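Local coordinates for sensor protein (Haloarcula marismortui ATCC 43049, PDB 3BWL) that probably acts as a sensor histidine kinase, this piece being a PAS domain that holds an indole aldehyde in its pocket, at residues F65-D70 and L92-D97; D28-L33 and E41-F46. All coordinates share one frame; numbering follows the deposited sequence. Where two conformers were deposited one is given.

Overall arrangement
Both contacts lie in one PAS domain and reach the same five-stranded antiparallel sheet, interaction 2 at one outer strand, 39-42, and its neighbour 29-33, interaction 1 at the other outer strand, 86-94. They lie about 15 Å apart, centre to centre. Along the chain they come in series: the hairpin of interaction 2 closes before residues 65-70, in the loop ahead of helix 71-79, meet residues 92-97. Tyr93 of interaction 1 packs against Met29 and Asp31 of interaction 2, and both contacts touch the bound 1H-indole-3-carbaldehyde. The ligand thus spans the pocket, its ring nitrogen held at interaction 1 and its aldehyde close to interaction 2.

Interaction 1 of 2, residues F65-D70 and L92-D97; sequences FDLMFD and LYERRD. With I3A (1H-indole-3-carbaldehyde), chain F.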
# COMPACT_ATOMS: atom_id res chain seq x y z
N PHE A 65 2.82 20.71 -0.17
CA PHE A 65 3.72 19.81 -0.89
C PHE A 65 3.36 19.62 -2.37
O PHE A 65 4.20 19.24 -3.12
CB PHE A 65 3.70 18.42 -0.22
CG PHE A 65 4.23 18.45 1.17
CD1 PHE A 65 5.59 18.47 1.40
CD2 PHE A 65 3.34 18.59 2.24
CE1 PHE A 65 6.10 18.54 2.68
CE2 PHE A 65 3.82 18.70 3.52
CZ PHE A 65 5.20 18.66 3.75
N ASP A 66 2.08 19.78 -2.73
CA ASP A 66 1.63 19.59 -4.10
C ASP A 66 1.48 20.94 -4.78
O ASP A 66 0.61 21.74 -4.41
CB ASP A 66 0.28 18.87 -4.12
CG ASP A 66 -0.05 18.34 -5.50
OD1 ASP A 66 0.43 18.93 -6.51
OD2 ASP A 66 -0.79 17.32 -5.59
N LEU A 67 2.40 21.23 -5.69
CA LEU A 67 2.40 22.47 -6.47
C LEU A 67 1.23 22.69 -7.41
O LEU A 67 1.06 23.81 -7.94
CB LEU A 67 3.67 22.52 -7.31
CG LEU A 67 5.01 22.59 -6.57
CD1 LEU A 67 6.17 22.34 -7.55
CD2 LEU A 67 5.22 23.90 -5.82
N MSE A 68 0.43 21.64 -7.63
CA MSE A 68 -0.70 21.71 -8.52
C MSE A 68 -2.02 22.01 -7.79
O MSE A 68 -3.06 22.16 -8.45
CB MSE A 68 -0.80 20.40 -9.31
CG MSE A 68 -1.35 20.57 -10.69
SE MSE A 68 -1.24 18.87 -11.64
CE MSE A 68 0.45 19.06 -12.49
N PHE A 69 -1.98 22.15 -6.46
CA PHE A 69 -3.22 22.38 -5.66
C PHE A 69 -2.96 23.41 -4.58
O PHE A 69 -2.05 23.21 -3.73
CB PHE A 69 -3.69 21.09 -4.95
CG PHE A 69 -4.24 20.05 -5.87
CD1 PHE A 69 -5.61 19.82 -5.93
CD2 PHE A 69 -3.38 19.27 -6.67
CE1 PHE A 69 -6.13 18.85 -6.74
CE2 PHE A 69 -3.88 18.29 -7.53
CZ PHE A 69 -5.29 18.09 -7.58
N ASP A 70 -3.76 24.48 -4.55
CA ASP A 70 -3.70 25.36 -3.37
C ASP A 70 -4.71 24.89 -2.32
O ASP A 70 -5.37 23.89 -2.52
CB ASP A 70 -3.83 26.86 -3.72
CG ASP A 70 -5.19 27.28 -4.29
OD1 ASP A 70 -6.18 26.52 -4.27
OD2 ASP A 70 -5.29 28.44 -4.78
N LEU A 92 1.80 17.26 -8.38
CA LEU A 92 3.20 17.58 -8.64
C LEU A 92 3.89 17.93 -7.32
O LEU A 92 3.78 19.07 -6.83
CB LEU A 92 3.35 18.73 -9.68
CG LEU A 92 4.78 19.14 -9.98
CD1 LEU A 92 5.45 18.12 -10.93
CD2 LEU A 92 4.74 20.56 -10.66
N TYR A 93 4.56 16.95 -6.72
CA TYR A 93 5.20 17.17 -5.43
C TYR A 93 6.48 17.99 -5.59
O TYR A 93 7.19 17.84 -6.56
CB TYR A 93 5.55 15.85 -4.75
CG TYR A 93 4.34 15.08 -4.24
CD1 TYR A 93 3.38 15.71 -3.44
CD2 TYR A 93 4.19 13.72 -4.50
CE1 TYR A 93 2.29 15.01 -2.96
CE2 TYR A 93 3.09 12.98 -4.02
CZ TYR A 93 2.14 13.65 -3.26
OH TYR A 93 1.05 12.96 -2.80
N GLU A 94 6.71 18.84 -4.61
CA GLU A 94 7.96 19.58 -4.49
C GLU A 94 8.79 18.93 -3.40
O GLU A 94 8.36 18.85 -2.23
CB GLU A 94 7.66 21.02 -4.09
CG GLU A 94 8.87 21.93 -4.16
CD GLU A 94 8.48 23.37 -3.85
OE1 GLU A 94 7.74 23.60 -2.86
OE2 GLU A 94 8.88 24.27 -4.60
N ARG A 95 9.97 18.44 -3.79
CA ARG A 95 10.90 17.88 -2.85
C ARG A 95 11.57 18.97 -1.98
O ARG A 95 11.59 20.17 -2.35
CB ARG A 95 11.99 17.08 -3.57
CG ARG A 95 11.45 15.94 -4.47
CD ARG A 95 12.57 14.93 -4.65
NE ARG A 95 12.18 13.84 -5.53
CZ ARG A 95 12.12 13.90 -6.86
NH1 ARG A 95 12.40 15.03 -7.51
NH2 ARG A 95 11.74 12.80 -7.56
N ARG A 96 12.17 18.53 -0.87
CA ARG A 96 12.90 19.48 -0.00
C ARG A 96 13.92 20.31 -0.77
O ARG A 96 14.06 21.53 -0.54
CB ARG A 96 13.60 18.76 1.13
CG ARG A 96 14.01 19.69 2.28
CD ARG A 96 14.50 18.82 3.45
NE ARG A 96 14.68 19.57 4.69
CZ ARG A 96 15.73 20.34 4.95
NH1 ARG A 96 15.82 20.98 6.12
NH2 ARG A 96 16.69 20.49 4.04
N ASP A 97 14.63 19.66 -1.69
CA ASP A 97 15.65 20.32 -2.49
C ASP A 97 15.12 21.17 -3.66
O ASP A 97 15.92 21.74 -4.43
CB ASP A 97 16.69 19.28 -2.97
CG ASP A 97 16.14 18.30 -4.02
OD1 ASP A 97 14.99 18.49 -4.50
OD2 ASP A 97 16.85 17.32 -4.38
O I3A F . -2.98 12.95 -0.48
C3' I3A F . -2.15 13.32 -1.31
C3 I3A F . -2.50 14.40 -2.30
C2 I3A F . -1.52 14.89 -3.20
N I3A F . -2.21 15.86 -3.88
C8 I3A F . -3.49 16.00 -3.45
C9 I3A F . -3.72 15.10 -2.41
C4 I3A F . -4.99 15.02 -1.79
C5 I3A F . -6.02 15.91 -2.21
C6 I3A F . -5.78 16.84 -3.23
C7 I3A F . -4.51 16.88 -3.85
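In the ligand pocket of this PAS domain, a loop is bridged to the end of strand 86-94 where Asp66 pairs with Tyr93. Two backbone hydrogen bonds flank the bridge: Glu94 N gives to Phe65 O at 2.9 Å, and Leu67 N gives to Leu92 O at 2.8 Å. Between them the carboxylate of Asp66 does double duty. Asp66 OD1 accepts from Leu92 N at 2.9 Å in a nearly straight bond, the carboxylate placed there by chi1 of -166°, and also from Met68 N, the latter closing an Asx turn; the two donors come from opposite faces of the carboxylate plane. Asp66 OD2 accepts the indole N-H of the ligand, the N···O distance being 2.7 Å. Replaced by an asparagine, the side chain would offer one acceptor oxygen and an NH2 group, and either the ligand N-H or the N-H groups of Leu92 and Met68 would probably lose their acceptor. The loop's grip on the strand therefore also positions the carboxylate that binds the ligand's ring nitrogen. Phe69 lays its ring face under ligand C7, which sits 3.6 Å above the ring centre, while Tyr93 OH comes to 3.2 Å from ligand C2. Away from the pocket, the CD1 methyl of Leu67 meets CD2 of Leu92 at 3.9 Å. Tyr93 OH is hydrogen-bonded to Ser122 of strand 115-124, and the Tyr93 side chain packs on Val103 of strand 100-112 and Leu50 of helix 44-50, while Phe65 meets the Tyr52 ring edge-to-face.

Interaction 2 of 2, residues D28-L33 and E41-F46; sequences DMIDVL and EVNQRF. With I3A (1H-indole-3-carbaldehyde), chain F.
Asn43 carries CG between its backbone N and carbonyl carbon (chi1 75°), which sets its amide against Ile30; Phe46, with CG anti to the backbone N (chi1 -176°), turns its ring toward Met29. Asn43 OD1 accepts Ile30 N at 3.0 Å and, as the N-cap of helix 44-50, Phe46 N at 2.9 Å. The donors approach from opposite faces of the amide plane. The Asn43 side chain crosses that of Ile30 at about a right angle, Asn43 ND2 meeting Ile30 CG1 at 3.6 Å, and ND2 is hydrogen-bonded to Phe23 O. The hairpin continues through Asn43 N to Ile30 O and Val32 N to Glu41 O, the latter 2.7 Å long. On the pocket side, the selenomethionine methyl CE of Met29 sits over the Phe46 ring, 3.9 Å from its centroid, in a CH-pi contact, and Val42 CG1 touches Asp31 CB. Asp31 OD2 lies 2.7 Å from the ligand aldehyde O. Glu41 packs its CB beside Val32 CB, and its carboxylate pairs with Arg18 of the second subunit. One amide oxygen, Asn43 OD1, thus holds two backbone N-H groups at once and ties an inner strand to the start of a helix.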
# COMPACT_ATOMS: atom_id res chain seq x y z
N ASP A 28 5.21 2.60 -3.64
CA ASP A 28 4.54 3.88 -3.86
C ASP A 28 4.35 4.62 -2.53
O ASP A 28 4.32 4.03 -1.46
CB ASP A 28 3.17 3.69 -4.53
CG ASP A 28 3.29 3.17 -5.95
OD1 ASP A 28 4.13 3.64 -6.73
OD2 ASP A 28 2.51 2.26 -6.30
N MSE A 29 4.31 5.95 -2.63
CA MSE A 29 4.19 6.81 -1.44
C MSE A 29 2.78 6.69 -0.88
O MSE A 29 1.81 6.58 -1.67
CB MSE A 29 4.43 8.26 -1.85
CG MSE A 29 5.78 8.44 -2.54
SE MSE A 29 5.90 10.12 -3.48
CE MSE A 29 5.64 11.34 -2.02
N ILE A 30 2.65 6.71 0.46
CA ILE A 30 1.35 6.68 1.11
C ILE A 30 1.21 7.84 2.11
O ILE A 30 2.11 8.08 2.92
CB ILE A 30 1.17 5.38 1.89
CG1 ILE A 30 1.37 4.17 0.96
CG2 ILE A 30 -0.26 5.37 2.57
CD1 ILE A 30 1.27 2.78 1.71
N ASP A 31 0.10 8.56 2.07
CA ASP A 31 -0.20 9.50 3.13
C ASP A 31 -1.66 9.33 3.49
O ASP A 31 -2.48 8.83 2.66
CB ASP A 31 0.11 10.95 2.73
CG ASP A 31 -0.72 11.44 1.55
OD1 ASP A 31 -0.29 11.27 0.38
OD2 ASP A 31 -1.81 12.06 1.80
N VAL A 32 -1.97 9.68 4.73
CA VAL A 32 -3.33 9.68 5.27
C VAL A 32 -3.68 11.12 5.65
O VAL A 32 -2.90 11.77 6.37
CB VAL A 32 -3.46 8.73 6.53
CG1 VAL A 32 -4.90 8.74 7.05
CG2 VAL A 32 -3.06 7.31 6.13
N LEU A 33 -4.84 11.59 5.18
CA LEU A 33 -5.27 12.98 5.42
C LEU A 33 -6.55 13.00 6.21
O LEU A 33 -7.35 12.06 6.15
CB LEU A 33 -5.54 13.74 4.10
CG LEU A 33 -4.44 13.74 3.05
CD1 LEU A 33 -4.95 14.59 1.87
CD2 LEU A 33 -3.12 14.30 3.66
N GLU A 41 -0.74 10.73 8.77
CA GLU A 41 0.24 9.66 8.78
C GLU A 41 0.85 9.67 7.38
O GLU A 41 0.18 10.02 6.40
CB GLU A 41 -0.43 8.30 8.99
CG GLU A 41 0.49 7.13 9.32
CD GLU A 41 -0.25 5.96 9.96
OE1 GLU A 41 -1.51 5.91 9.88
OE2 GLU A 41 0.43 5.11 10.57
N VAL A 42 2.11 9.22 7.32
CA VAL A 42 2.86 9.04 6.07
C VAL A 42 3.74 7.81 6.22
O VAL A 42 4.17 7.49 7.35
CB VAL A 42 3.79 10.24 5.72
CG1 VAL A 42 2.99 11.47 5.23
CG2 VAL A 42 4.70 10.63 6.90
N ASN A 43 3.99 7.10 5.12
CA ASN A 43 4.95 6.00 5.17
C ASN A 43 6.37 6.50 4.88
O ASN A 43 6.59 7.66 4.53
CB ASN A 43 4.54 4.81 4.27
CG ASN A 43 4.78 5.06 2.76
OD1 ASN A 43 4.91 6.21 2.29
ND2 ASN A 43 4.82 3.98 1.99
N GLN A 44 7.34 5.63 5.12
CA GLN A 44 8.75 6.02 4.94
C GLN A 44 9.01 6.38 3.48
O GLN A 44 9.79 7.31 3.20
CB GLN A 44 9.73 4.95 5.44
CG GLN A 44 11.21 5.27 5.10
CD GLN A 44 11.79 6.40 5.94
OE1 GLN A 44 11.92 6.28 7.15
NE2 GLN A 44 12.17 7.50 5.28
N ARG A 45 8.33 5.69 2.55
CA ARG A 45 8.49 5.97 1.12
C ARG A 45 8.16 7.46 0.80
O ARG A 45 8.87 8.12 0.05
CB ARG A 45 7.65 5.01 0.26
CG ARG A 45 7.97 5.12 -1.25
CD ARG A 45 9.33 4.57 -1.63
NE ARG A 45 9.35 3.11 -1.40
CZ ARG A 45 10.39 2.30 -1.59
NH1 ARG A 45 11.55 2.76 -2.02
NH2 ARG A 45 10.27 0.98 -1.37
N PHE A 46 7.06 7.96 1.35
CA PHE A 46 6.66 9.36 1.16
C PHE A 46 7.79 10.30 1.58
O PHE A 46 8.19 11.18 0.82
CB PHE A 46 5.39 9.64 1.97
CG PHE A 46 4.84 11.02 1.76
CD1 PHE A 46 3.75 11.21 0.92
CD2 PHE A 46 5.40 12.12 2.41
CE1 PHE A 46 3.22 12.49 0.71
CE2 PHE A 46 4.89 13.42 2.21
CZ PHE A 46 3.78 13.60 1.38
O I3A F . -2.98 12.95 -0.48
C3' I3A F . -2.15 13.32 -1.31
C3 I3A F . -2.50 14.40 -2.30
C2 I3A F . -1.52 14.89 -3.20
N I3A F . -2.21 15.86 -3.88
C8 I3A F . -3.49 16.00 -3.45
C9 I3A F . -3.72 15.10 -2.41
C4 I3A F . -4.99 15.02 -1.79
C5 I3A F . -6.02 15.91 -2.21
C6 I3A F . -5.78 16.84 -3.23
C7 I3A F . -4.51 16.88 -3.85